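Local coordinates for protein PlaB phospholipase (Legionella pneumophila, PDB 6ZTI) that acts as a phospholipase of the alpha/beta-hydrolase class, a virulence-linked enzyme whose activity is controlled by NAD(H)-mediated assembly into tetramers, at residues H125-A130 against R293-K298; Y191-T196 against D301-L306; D359-A364 against G414-A419. All blocks are in the same frame, centred on the assembly; numbering follows the deposited sequence. Where two conformers were deposited one is given.

In the fold
Contacts 1 and 2 are near neighbours in the alpha/beta-hydrolase domain, their centres about 7 Å apart, while contact 3 lies in a mixed beta-sheet with its centre about 40 and 37 Å from theirs, on the other side of the chain's centre. Contacts 1 and 2 set consecutive helices, 286-296 and 300-320, against adjacent parallel strands, 123-129 and 191-197. All three are buried, contact 3 with one face partly exposed. In contacts 1 and 2 side chains do the work, a histidine or a tyrosine giving one hydrogen bond to a main-chain carbonyl. Contact 3 instead pairs two backbones edge to edge, and its first strand holds the adenine of a bound dinucleotide beside a second subunit.

Contact 1: H125-A130 against R293-K298; sequences HLIMLA and RCLQVK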
loop_
_atom_site.group_PDB
_atom_site.type_symbol
_atom_site.label_atom_id
_atom_site.label_comp_id
_atom_site.label_asym_id
_atom_site.label_seq_id
_atom_site.Cartn_x
_atom_site.Cartn_y
_atom_site.Cartn_z
ATOM N N HIS B 125 -1.115 -30.387 -34.110
ATOM C CA HIS B 125 -1.477 -31.031 -32.857
ATOM C C HIS B 125 -0.992 -30.171 -31.700
ATOM O O HIS B 125 0.127 -29.648 -31.728
ATOM C CB HIS B 125 -0.858 -32.437 -32.718
ATOM C CG HIS B 125 -1.296 -33.415 -33.769
ATOM N ND1 HIS B 125 -0.928 -33.306 -35.092
ATOM C CD2 HIS B 125 -2.047 -34.538 -33.681
ATOM C CE1 HIS B 125 -1.445 -34.310 -35.778
ATOM N NE2 HIS B 125 -2.126 -35.075 -34.944
ATOM N N LEU B 126 -1.840 -30.031 -30.693
ATOM C CA LEU B 126 -1.494 -29.354 -29.446
ATOM C C LEU B 126 -1.759 -30.340 -28.320
ATOM O O LEU B 126 -2.914 -30.677 -28.040
ATOM C CB LEU B 126 -2.289 -28.064 -29.262
ATOM C CG LEU B 126 -2.082 -27.353 -27.919
ATOM C CD1 LEU B 126 -0.599 -27.128 -27.649
ATOM C CD2 LEU B 126 -2.834 -26.036 -27.878
ATOM N N ILE B 127 -0.684 -30.822 -27.704
ATOM C CA ILE B 127 -0.743 -31.797 -26.626
ATOM C C ILE B 127 -0.245 -31.088 -25.376
ATOM O O ILE B 127 0.958 -30.868 -25.216
ATOM C CB ILE B 127 0.088 -33.046 -26.938
ATOM C CG1 ILE B 127 -0.357 -33.651 -28.272
ATOM C CG2 ILE B 127 -0.042 -34.062 -25.797
ATOM C CD1 ILE B 127 0.538 -34.773 -28.782
ATOM N N MET B 128 -1.172 -30.720 -24.497
ATOM C CA MET B 128 -0.875 -29.974 -23.279
ATOM C C MET B 128 -0.807 -30.933 -22.103
ATOM O O MET B 128 -1.781 -31.635 -21.825
ATOM C CB MET B 128 -1.951 -28.918 -23.027
ATOM C CG MET B 128 -1.883 -27.728 -23.972
ATOM S SD MET B 128 -3.350 -26.705 -23.805
ATOM C CE MET B 128 -4.513 -27.671 -24.764
ATOM N N LEU B 129 0.337 -30.952 -21.413
ATOM C CA LEU B 129 0.544 -31.771 -20.228
ATOM C C LEU B 129 0.429 -30.893 -18.985
ATOM O O LEU B 129 1.179 -29.919 -18.828
ATOM C CB LEU B 129 1.911 -32.459 -20.267
ATOM C CG LEU B 129 2.293 -33.197 -21.555
ATOM C CD1 LEU B 129 3.721 -33.763 -21.511
ATOM C CD2 LEU B 129 1.308 -34.323 -21.841
ATOM N N ALA B 130 -0.513 -31.241 -18.105
ATOM C CA ALA B 130 -0.810 -30.498 -16.881
ATOM C C ALA B 130 -0.755 -28.990 -17.111
ATOM O O ALA B 130 -0.082 -28.278 -16.356
ATOM C CB ALA B 130 0.160 -30.888 -15.768
ATOM N N ARG B 293 -0.491 -41.929 -29.152
ATOM C CA ARG B 293 -1.837 -42.023 -29.705
ATOM C C ARG B 293 -2.308 -40.669 -30.223
ATOM O O ARG B 293 -2.855 -40.569 -31.329
ATOM C CB ARG B 293 -2.797 -42.545 -28.633
ATOM C CG ARG B 293 -2.694 -44.026 -28.337
ATOM C CD ARG B 293 -3.145 -44.882 -29.522
ATOM N NE ARG B 293 -4.463 -44.501 -30.035
ATOM C CZ ARG B 293 -5.623 -44.947 -29.554
ATOM N NH1 ARG B 293 -5.652 -45.795 -28.530
ATOM N NH2 ARG B 293 -6.763 -44.537 -30.099
ATOM N N CYS B 294 -2.108 -39.612 -29.427
ATOM C CA CYS B 294 -2.559 -38.275 -29.816
ATOM C C CYS B 294 -1.877 -37.828 -31.102
ATOM O O CYS B 294 -2.532 -37.325 -32.024
ATOM C CB CYS B 294 -2.288 -37.276 -28.681
ATOM S SG CYS B 294 -3.286 -37.531 -27.152
ATOM N N LEU B 295 -0.559 -38.028 -31.189
ATOM C CA LEU B 295 0.186 -37.662 -32.389
ATOM C C LEU B 295 -0.272 -38.432 -33.618
ATOM O O LEU B 295 -0.041 -37.978 -34.745
ATOM C CB LEU B 295 1.681 -37.905 -32.180
ATOM C CG LEU B 295 2.401 -36.945 -31.233
ATOM C CD1 LEU B 295 3.832 -37.405 -31.011
ATOM C CD2 LEU B 295 2.380 -35.526 -31.789
ATOM N N GLN B 296 -0.892 -39.592 -33.434
ATOM C CA GLN B 296 -1.343 -40.399 -34.554
ATOM C C GLN B 296 -2.737 -40.006 -35.042
ATOM O O GLN B 296 -3.150 -40.454 -36.118
ATOM C CB GLN B 296 -1.288 -41.883 -34.161
ATOM C CG GLN B 296 0.157 -42.408 -34.058
ATOM C CD GLN B 296 0.292 -43.756 -33.363
ATOM O OE1 GLN B 296 -0.573 -44.176 -32.591
ATOM N NE2 GLN B 296 1.400 -44.435 -33.628
ATOM N N VAL B 297 -3.452 -39.152 -34.306
ATOM C CA VAL B 297 -4.744 -38.683 -34.783
ATOM C C VAL B 297 -4.571 -37.926 -36.091
ATOM O O VAL B 297 -3.719 -37.037 -36.215
ATOM C CB VAL B 297 -5.423 -37.817 -33.717
ATOM C CG1 VAL B 297 -6.619 -37.102 -34.317
ATOM C CG2 VAL B 297 -5.848 -38.681 -32.555
ATOM N N LYS B 298 -5.402 -38.266 -37.077
ATOM C CA LYS B 298 -5.341 -37.626 -38.384
ATOM C C LYS B 298 -6.716 -37.240 -38.918
ATOM O O LYS B 298 -6.820 -36.828 -40.077
ATOM C CB LYS B 298 -4.634 -38.537 -39.393
ATOM C CG LYS B 298 -3.140 -38.706 -39.131
ATOM C CD LYS B 298 -2.450 -39.450 -40.261
ATOM C CE LYS B 298 -0.952 -39.539 -40.032
ATOM N NZ LYS B 298 -0.239 -40.111 -41.213
#
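His125 and Ile127, on strand 123-129 of the parallel sheet of the alpha/beta-hydrolase fold, reach across to the C-terminal end of helix 286-296 and the turn after it. The polar part is one hydrogen bond: His125 NE2 donates to the backbone Val297 O at 2.8 Å, with an N-H...O angle of 157°. The acceptor sits at the ring edge, only 10° from the imidazole plane, and the donor in turn lies in the carbonyl plane of Val297. Because chi1 of -62° sets CG opposite the carbonyl carbon, the ring extends from the strand to the end of the helix. His125 ND1 is hydrogen-bonded too, to a residue that adjoins one of the two segments in the chain, so both ring nitrogens are engaged, which would hold the rotation of the imidazole.

Two further carbonyls lie obliquely to the same ring, and neither is hydrogen-bonded to it: Cys294 O is 3.3 Å from His125 CD2, and Leu295 O is 3.6 Å from His125 NE2. The turn itself is held by Val297 N, which bonds back to Cys294 O at 3.1 Å.

Around the contact, Cys294 also touches Phe193 of the adjoining strand, Leu295 touches Ala95 of strand 93-99, and Val297 packs on Tyr303 and Leu306 of helix 300-320. The apolar part across the segments belongs to Ile127, two residues along from His125 on the same side of the strand. Its extended chain carries CD1 outward to the helix. The isoleucine and leucine side chains cross at about a right angle, and the single methyl Ile127 CD1 meets both helix residues, 3.8 Å from Cys294 CB and 3.6 Å from Leu295 CD2.

Contact 2: Y191-T196 against D301-L306; sequences YSFVLT and DSYNKL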
loop_
_atom_site.group_PDB
_atom_site.type_symbol
_atom_site.label_atom_id
_atom_site.label_comp_id
_atom_site.label_asym_id
_atom_site.label_seq_id
_atom_site.Cartn_x
_atom_site.Cartn_y
_atom_site.Cartn_z
ATOM N N TYR B 191 -5.757 -30.636 -33.854
ATOM C CA TYR B 191 -6.146 -31.668 -32.903
ATOM C C TYR B 191 -5.494 -31.328 -31.574
ATOM O O TYR B 191 -4.269 -31.404 -31.436
ATOM C CB TYR B 191 -5.752 -33.050 -33.418
ATOM C CG TYR B 191 -6.497 -33.374 -34.690
ATOM C CD1 TYR B 191 -7.879 -33.527 -34.685
ATOM C CD2 TYR B 191 -5.827 -33.496 -35.904
ATOM C CE1 TYR B 191 -8.581 -33.802 -35.869
ATOM C CE2 TYR B 191 -6.503 -33.761 -37.054
ATOM C CZ TYR B 191 -7.878 -33.915 -37.044
ATOM O OH TYR B 191 -8.545 -34.191 -38.218
ATOM N N SER B 192 -6.321 -30.912 -30.614
ATOM C CA SER B 192 -5.881 -30.429 -29.319
ATOM C C SER B 192 -6.233 -31.422 -28.215
ATOM O O SER B 192 -7.310 -32.029 -28.229
ATOM C CB SER B 192 -6.534 -29.079 -29.034
ATOM O OG SER B 192 -5.974 -28.509 -27.874
ATOM N N PHE B 193 -5.328 -31.577 -27.247
ATOM C CA PHE B 193 -5.504 -32.547 -26.172
ATOM C C PHE B 193 -4.958 -31.988 -24.866
ATOM O O PHE B 193 -3.947 -31.276 -24.853
ATOM C CB PHE B 193 -4.770 -33.877 -26.454
ATOM C CG PHE B 193 -4.892 -34.360 -27.866
ATOM C CD1 PHE B 193 -4.181 -33.747 -28.888
ATOM C CD2 PHE B 193 -5.689 -35.453 -28.171
ATOM C CE1 PHE B 193 -4.290 -34.196 -30.185
ATOM C CE2 PHE B 193 -5.790 -35.915 -29.477
ATOM C CZ PHE B 193 -5.092 -35.285 -30.482
ATOM N N VAL B 194 -5.608 -32.349 -23.761
ATOM C CA VAL B 194 -5.107 -32.068 -22.421
ATOM C C VAL B 194 -4.899 -33.388 -21.702
ATOM O O VAL B 194 -5.811 -34.220 -21.633
ATOM C CB VAL B 194 -6.057 -31.163 -21.626
ATOM C CG1 VAL B 194 -5.621 -31.114 -20.153
ATOM C CG2 VAL B 194 -6.087 -29.751 -22.265
ATOM N N LEU B 195 -3.695 -33.603 -21.210
ATOM C CA LEU B 195 -3.416 -34.732 -20.344
ATOM C C LEU B 195 -2.890 -34.208 -19.022
ATOM O O LEU B 195 -2.091 -33.273 -18.995
ATOM C CB LEU B 195 -2.402 -35.677 -20.988
ATOM C CG LEU B 195 -2.762 -36.253 -22.362
ATOM C CD1 LEU B 195 -1.583 -37.031 -22.951
ATOM C CD2 LEU B 195 -3.958 -37.157 -22.287
ATOM N N THR B 196 -3.353 -34.780 -17.919
ATOM C CA THR B 196 -2.786 -34.392 -16.638
ATOM C C THR B 196 -2.918 -35.553 -15.664
ATOM O O THR B 196 -3.501 -36.596 -15.975
ATOM C CB THR B 196 -3.457 -33.129 -16.098
ATOM O OG1 THR B 196 -2.675 -32.593 -15.023
ATOM C CG2 THR B 196 -4.815 -33.466 -15.622
ATOM N N ASP B 301 -12.665 -38.614 -36.920
ATOM C CA ASP B 301 -13.086 -39.909 -36.395
ATOM C C ASP B 301 -12.081 -40.454 -35.395
ATOM O O ASP B 301 -12.455 -40.923 -34.316
ATOM C CB ASP B 301 -13.269 -40.901 -37.545
ATOM C CG ASP B 301 -14.346 -40.471 -38.527
ATOM O OD1 ASP B 301 -15.505 -40.267 -38.099
ATOM O OD2 ASP B 301 -14.030 -40.324 -39.727
ATOM N N SER B 302 -10.799 -40.446 -35.757
ATOM C CA SER B 302 -9.775 -40.904 -34.831
ATOM C C SER B 302 -9.710 -40.014 -33.598
ATOM O O SER B 302 -9.459 -40.504 -32.493
ATOM C CB SER B 302 -8.422 -40.955 -35.534
ATOM O OG SER B 302 -8.168 -39.757 -36.257
ATOM N N TYR B 303 -9.938 -38.708 -33.769
ATOM C CA TYR B 303 -9.948 -37.796 -32.635
ATOM C C TYR B 303 -11.054 -38.157 -31.658
ATOM O O TYR B 303 -10.817 -38.258 -30.453
ATOM C CB TYR B 303 -10.120 -36.352 -33.112
ATOM C CG TYR B 303 -10.048 -35.327 -31.990
ATOM C CD1 TYR B 303 -8.845 -35.043 -31.364
ATOM C CD2 TYR B 303 -11.176 -34.645 -31.572
ATOM C CE1 TYR B 303 -8.762 -34.105 -30.347
ATOM C CE2 TYR B 303 -11.107 -33.698 -30.562
ATOM C CZ TYR B 303 -9.891 -33.434 -29.951
ATOM O OH TYR B 303 -9.801 -32.510 -28.942
ATOM N N ASN B 304 -12.282 -38.333 -32.164
ATOM C CA ASN B 304 -13.407 -38.642 -31.290
ATOM C C ASN B 304 -13.239 -40.002 -30.631
ATOM O O ASN B 304 -13.682 -40.203 -29.492
ATOM C CB ASN B 304 -14.717 -38.596 -32.077
ATOM C CG ASN B 304 -15.127 -37.194 -32.426
ATOM O OD1 ASN B 304 -14.672 -36.233 -31.811
ATOM N ND2 ASN B 304 -16.000 -37.064 -33.408
ATOM N N LYS B 305 -12.618 -40.949 -31.334
ATOM C CA LYS B 305 -12.255 -42.214 -30.706
ATOM C C LYS B 305 -11.368 -41.971 -29.490
ATOM O O LYS B 305 -11.627 -42.495 -28.401
ATOM C CB LYS B 305 -11.558 -43.107 -31.731
ATOM C CG LYS B 305 -11.185 -44.503 -31.249
ATOM C CD LYS B 305 -11.278 -45.514 -32.399
ATOM C CE LYS B 305 -10.061 -46.431 -32.474
ATOM N NZ LYS B 305 -10.128 -47.338 -33.664
ATOM N N LEU B 306 -10.334 -41.143 -29.650
ATOM C CA LEU B 306 -9.421 -40.854 -28.549
ATOM C C LEU B 306 -10.101 -40.066 -27.436
ATOM O O LEU B 306 -9.808 -40.280 -26.248
ATOM C CB LEU B 306 -8.214 -40.091 -29.081
ATOM C CG LEU B 306 -7.006 -39.904 -28.170
ATOM C CD1 LEU B 306 -6.760 -41.125 -27.321
ATOM C CD2 LEU B 306 -5.783 -39.629 -29.020
#
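Tyr303 reaches from helix 300-320 to strand 191-197, where its OH donates a hydrogen bond to the backbone Ser192 O at 2.6 Å. The hydroxyl lies in the carbonyl plane, and Ser192 O is in turn at the edge of the tyrosine ring. Tyr303 is placed by chi1 of -176°, which turns CG opposite the backbone N and sends the ring to the sheet. On the way its edge meets one face of Phe193 in an offset edge-to-face pair, planes at 66°, with Tyr303 CE1 3.6 Å from Phe193 CE2. Tyr191 adds an oblique ring contact, its CD1 3.8 Å from Tyr303 CD1, completing a cluster of three aromatics. One helical turn further on, Leu306 CD2 reaches Phe193 CE2 at 3.7 Å.

Farther out, Tyr303 OH is also hydrogen-bonded to Ala257 N of the next strand, so the buried hydroxyl has two backbone partners. Cys294 and Trp290 of helix 286-296 pack on Leu306. Segment 301-306 runs in the same direction as segment 191-196, at 10° to it, their axes 10.2 Å apart; helices packed on the face of a parallel sheet are characteristic of alpha/beta hydrolases.

Contact 3: D359-A364 against G414-A419; sequences DLYLTA and GFRVKA. With SND (thionicotinamide-adenine-dinucleotide), chain J.
Asp359 and Lys418, Tyr361 and Arg416, and Thr363 and Gly414 are the hydrogen-bonded pairs of an antiparallel strand pairing with six backbone bonds. The straightest is Lys418 N to Asp359 O, 2.8 Å at 178°; both Thr363-Gly414 bonds are more bent, at 151°. The other edge of strand 358-364 grips the adenine of a thio-NAD: Leu362 N donates to SND N1A at 2.9 Å, and SND N6A donates to Leu362 O at 2.9 Å. Leu360 O accepts from the adenine amino group of another thio-NAD. Bound dinucleotide also bonds Tyr205 and Ala207 of the second subunit, whose Val208 packs on Asp359 and Tyr361; such bridging is consistent with NAD(H)-mediated tetramerization.

On the face of Tyr361 and Arg416, chi1 of 60° lays Thr363 OG1 over the main chain of Gly414, 3.2 Å from Gly414 CA; a water 2.7 Å from Thr363 OG1 donates a weak bond to Phe415 O. Here too Asp359 and Lys418 share Tyr420 OH as a partner, and Arg416 bridges to Asp435. On the face of Leu360, Leu362, Phe415 and Val417, Leu362 CD1 lies 3.9 Å from Phe415 CE1, the two side chains side by side.

Strand 429-439 flanks 412-419 on its far edge, and Leu360 and Val417 pack on Leu347 of strand 340-349.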
loop_
_atom_site.group_PDB
_atom_site.type_symbol
_atom_site.label_atom_id
_atom_site.label_comp_id
_atom_site.label_asym_id
_atom_site.label_seq_id
_atom_site.Cartn_x
_atom_site.Cartn_y
_atom_site.Cartn_z
ATOM N N ASP B 359 -20.536 -9.527 -0.857
ATOM C CA ASP B 359 -20.610 -10.863 -0.273
ATOM C C ASP B 359 -21.257 -11.801 -1.286
ATOM O O ASP B 359 -22.335 -11.495 -1.814
ATOM C CB ASP B 359 -21.442 -10.872 1.014
ATOM C CG ASP B 359 -20.790 -10.107 2.152
ATOM O OD1 ASP B 359 -19.558 -10.213 2.332
ATOM O OD2 ASP B 359 -21.531 -9.415 2.881
ATOM N N LEU B 360 -20.619 -12.944 -1.535
ATOM C CA LEU B 360 -21.089 -13.923 -2.502
ATOM C C LEU B 360 -21.399 -15.237 -1.803
ATOM O O LEU B 360 -20.534 -15.816 -1.132
ATOM C CB LEU B 360 -20.051 -14.143 -3.602
ATOM C CG LEU B 360 -20.532 -14.938 -4.808
ATOM C CD1 LEU B 360 -19.781 -14.494 -6.031
ATOM C CD2 LEU B 360 -20.355 -16.451 -4.569
ATOM N N TYR B 361 -22.609 -15.736 -2.019
ATOM C CA TYR B 361 -23.113 -16.918 -1.339
ATOM C C TYR B 361 -23.488 -17.982 -2.346
ATOM O O TYR B 361 -24.170 -17.695 -3.333
ATOM C CB TYR B 361 -24.351 -16.607 -0.510
ATOM C CG TYR B 361 -24.148 -15.592 0.564
ATOM C CD1 TYR B 361 -24.362 -14.249 0.316
ATOM C CD2 TYR B 361 -23.773 -15.973 1.839
ATOM C CE1 TYR B 361 -24.191 -13.318 1.302
ATOM C CE2 TYR B 361 -23.600 -15.045 2.831
ATOM C CZ TYR B 361 -23.815 -13.722 2.555
ATOM O OH TYR B 361 -23.634 -12.790 3.535
ATOM N N LEU B 362 -23.044 -19.201 -2.088
ATOM C CA LEU B 362 -23.708 -20.380 -2.609
ATOM C C LEU B 362 -24.972 -20.645 -1.794
ATOM O O LEU B 362 -25.018 -20.392 -0.590
ATOM C CB LEU B 362 -22.777 -21.591 -2.521
ATOM C CG LEU B 362 -21.575 -21.713 -3.468
ATOM C CD1 LEU B 362 -21.958 -22.374 -4.774
ATOM C CD2 LEU B 362 -20.943 -20.382 -3.740
ATOM N N THR B 363 -26.006 -21.158 -2.456
ATOM C CA THR B 363 -27.249 -21.484 -1.778
ATOM C C THR B 363 -27.723 -22.859 -2.227
ATOM O O THR B 363 -27.414 -23.307 -3.334
ATOM C CB THR B 363 -28.328 -20.465 -2.065
ATOM O OG1 THR B 363 -28.578 -20.432 -3.474
ATOM C CG2 THR B 363 -27.908 -19.070 -1.587
ATOM N N ALA B 364 -28.504 -23.509 -1.374
ATOM C CA ALA B 364 -28.958 -24.865 -1.649
ATOM C C ALA B 364 -30.206 -25.144 -0.827
ATOM O O ALA B 364 -30.645 -24.323 -0.021
ATOM C CB ALA B 364 -27.858 -25.880 -1.343
ATOM N N GLY B 414 -27.755 -22.534 -6.053
ATOM C CA GLY B 414 -27.868 -21.172 -6.518
ATOM C C GLY B 414 -26.754 -20.276 -6.016
ATOM O O GLY B 414 -25.869 -20.696 -5.263
ATOM N N PHE B 415 -26.792 -19.031 -6.491
ATOM C CA PHE B 415 -25.904 -17.966 -6.052
ATOM C C PHE B 415 -26.724 -16.810 -5.501
ATOM O O PHE B 415 -27.808 -16.506 -6.000
ATOM C CB PHE B 415 -25.052 -17.395 -7.191
ATOM C CG PHE B 415 -24.233 -18.398 -7.908
ATOM C CD1 PHE B 415 -23.471 -19.309 -7.219
ATOM C CD2 PHE B 415 -24.195 -18.404 -9.288
ATOM C CE1 PHE B 415 -22.698 -20.221 -7.885
ATOM C CE2 PHE B 415 -23.421 -19.327 -9.962
ATOM C CZ PHE B 415 -22.680 -20.235 -9.258
ATOM N N ARG B 416 -26.174 -16.135 -4.501
ATOM C CA ARG B 416 -26.687 -14.851 -4.060
ATOM C C ARG B 416 -25.502 -13.904 -3.927
ATOM O O ARG B 416 -24.480 -14.256 -3.320
ATOM C CB ARG B 416 -27.457 -14.973 -2.745
ATOM C CG ARG B 416 -27.758 -13.646 -2.109
ATOM C CD ARG B 416 -28.697 -13.761 -0.888
ATOM N NE ARG B 416 -30.113 -13.693 -1.270
ATOM C CZ ARG B 416 -31.102 -13.265 -0.481
ATOM N NH1 ARG B 416 -30.850 -12.848 0.757
ATOM N NH2 ARG B 416 -32.353 -13.234 -0.940
ATOM N N VAL B 417 -25.625 -12.725 -4.527
ATOM C CA VAL B 417 -24.580 -11.713 -4.516
ATOM C C VAL B 417 -25.162 -10.466 -3.879
ATOM O O VAL B 417 -26.174 -9.931 -4.352
ATOM C CB VAL B 417 -24.057 -11.391 -5.920
ATOM C CG1 VAL B 417 -23.037 -10.268 -5.833
ATOM C CG2 VAL B 417 -23.452 -12.609 -6.547
ATOM N N LYS B 418 -24.528 -10.014 -2.811
ATOM C CA LYS B 418 -24.867 -8.772 -2.130
ATOM C C LYS B 418 -23.697 -7.817 -2.340
ATOM O O LYS B 418 -22.623 -8.021 -1.770
ATOM C CB LYS B 418 -25.121 -9.043 -0.648
ATOM C CG LYS B 418 -25.616 -7.861 0.174
ATOM C CD LYS B 418 -25.743 -8.267 1.639
ATOM C CE LYS B 418 -26.089 -7.088 2.533
ATOM N NZ LYS B 418 -25.518 -7.216 3.906
ATOM N N ALA B 419 -23.893 -6.792 -3.167
ATOM C CA ALA B 419 -22.860 -5.794 -3.399
ATOM C C ALA B 419 -23.170 -4.572 -2.544
ATOM O O ALA B 419 -24.318 -4.344 -2.154
ATOM C CB ALA B 419 -22.769 -5.419 -4.874
HETATM P PA SND J . -17.817 -24.111 6.447
HETATM O O1A SND J . -19.065 -23.430 6.938
HETATM O O2A SND J . -16.756 -24.377 7.453
HETATM O O5B SND J . -17.194 -23.230 5.243
HETATM C C5B SND J . -16.021 -23.578 4.487
HETATM C C4B SND J . -15.643 -22.334 3.719
HETATM O O4B SND J . -16.704 -21.967 2.805
HETATM C C3B SND J . -15.429 -21.101 4.582
HETATM O O3B SND J . -14.551 -20.232 3.899
HETATM C C2B SND J . -16.830 -20.504 4.654
HETATM O O2B SND J . -16.779 -19.121 4.980
HETATM C C1B SND J . -17.299 -20.748 3.218
HETATM N N9A SND J . -18.744 -20.864 3.059
HETATM C C8A SND J . -19.630 -21.501 3.889
HETATM N N7A SND J . -20.878 -21.435 3.489
HETATM C C5A SND J . -20.809 -20.702 2.313
HETATM C C6A SND J . -21.789 -20.284 1.395
HETATM N N6A SND J . -23.090 -20.531 1.539
HETATM N N1A SND J . -21.379 -19.588 0.307
HETATM C C2A SND J . -20.076 -19.328 0.164
HETATM N N3A SND J . -19.064 -19.651 0.974
HETATM C C4A SND J . -19.498 -20.346 2.036
HETATM O O3 SND J . -18.119 -25.498 5.731
HETATM P PN SND J . -19.211 -26.645 5.923
HETATM O O1N SND J . -19.462 -26.843 7.370
HETATM O O2N SND J . -18.795 -27.789 5.092
HETATM O O5D SND J . -20.489 -25.915 5.303
HETATM C C5D SND J . -21.665 -26.662 4.925
HETATM C C4D SND J . -22.876 -25.776 5.082
HETATM O O4D SND J . -23.194 -25.608 6.482
HETATM C C3D SND J . -22.738 -24.363 4.521
HETATM O O3D SND J . -23.996 -23.982 3.995
HETATM C C2D SND J . -22.425 -23.527 5.759
HETATM O O2D SND J . -22.830 -22.173 5.593
HETATM C C1D SND J . -23.289 -24.238 6.786
HETATM N N1N SND J . -22.769 -24.031 8.202
HETATM C C2N SND J . -23.584 -23.466 9.108
HETATM C C3N SND J . -23.176 -23.344 10.423
HETATM C C7N SND J . -24.054 -22.722 11.449
HETATM S S7N SND J . -23.597 -22.677 13.050
HETATM N N7N SND J . -25.194 -22.211 11.032
HETATM C C4N SND J . -21.911 -23.808 10.769
HETATM C C5N SND J . -21.091 -24.368 9.810
HETATM C C6N SND J . -21.539 -24.474 8.520
HETATM O O HOH W 1 -29.889 -18.404 -4.622
#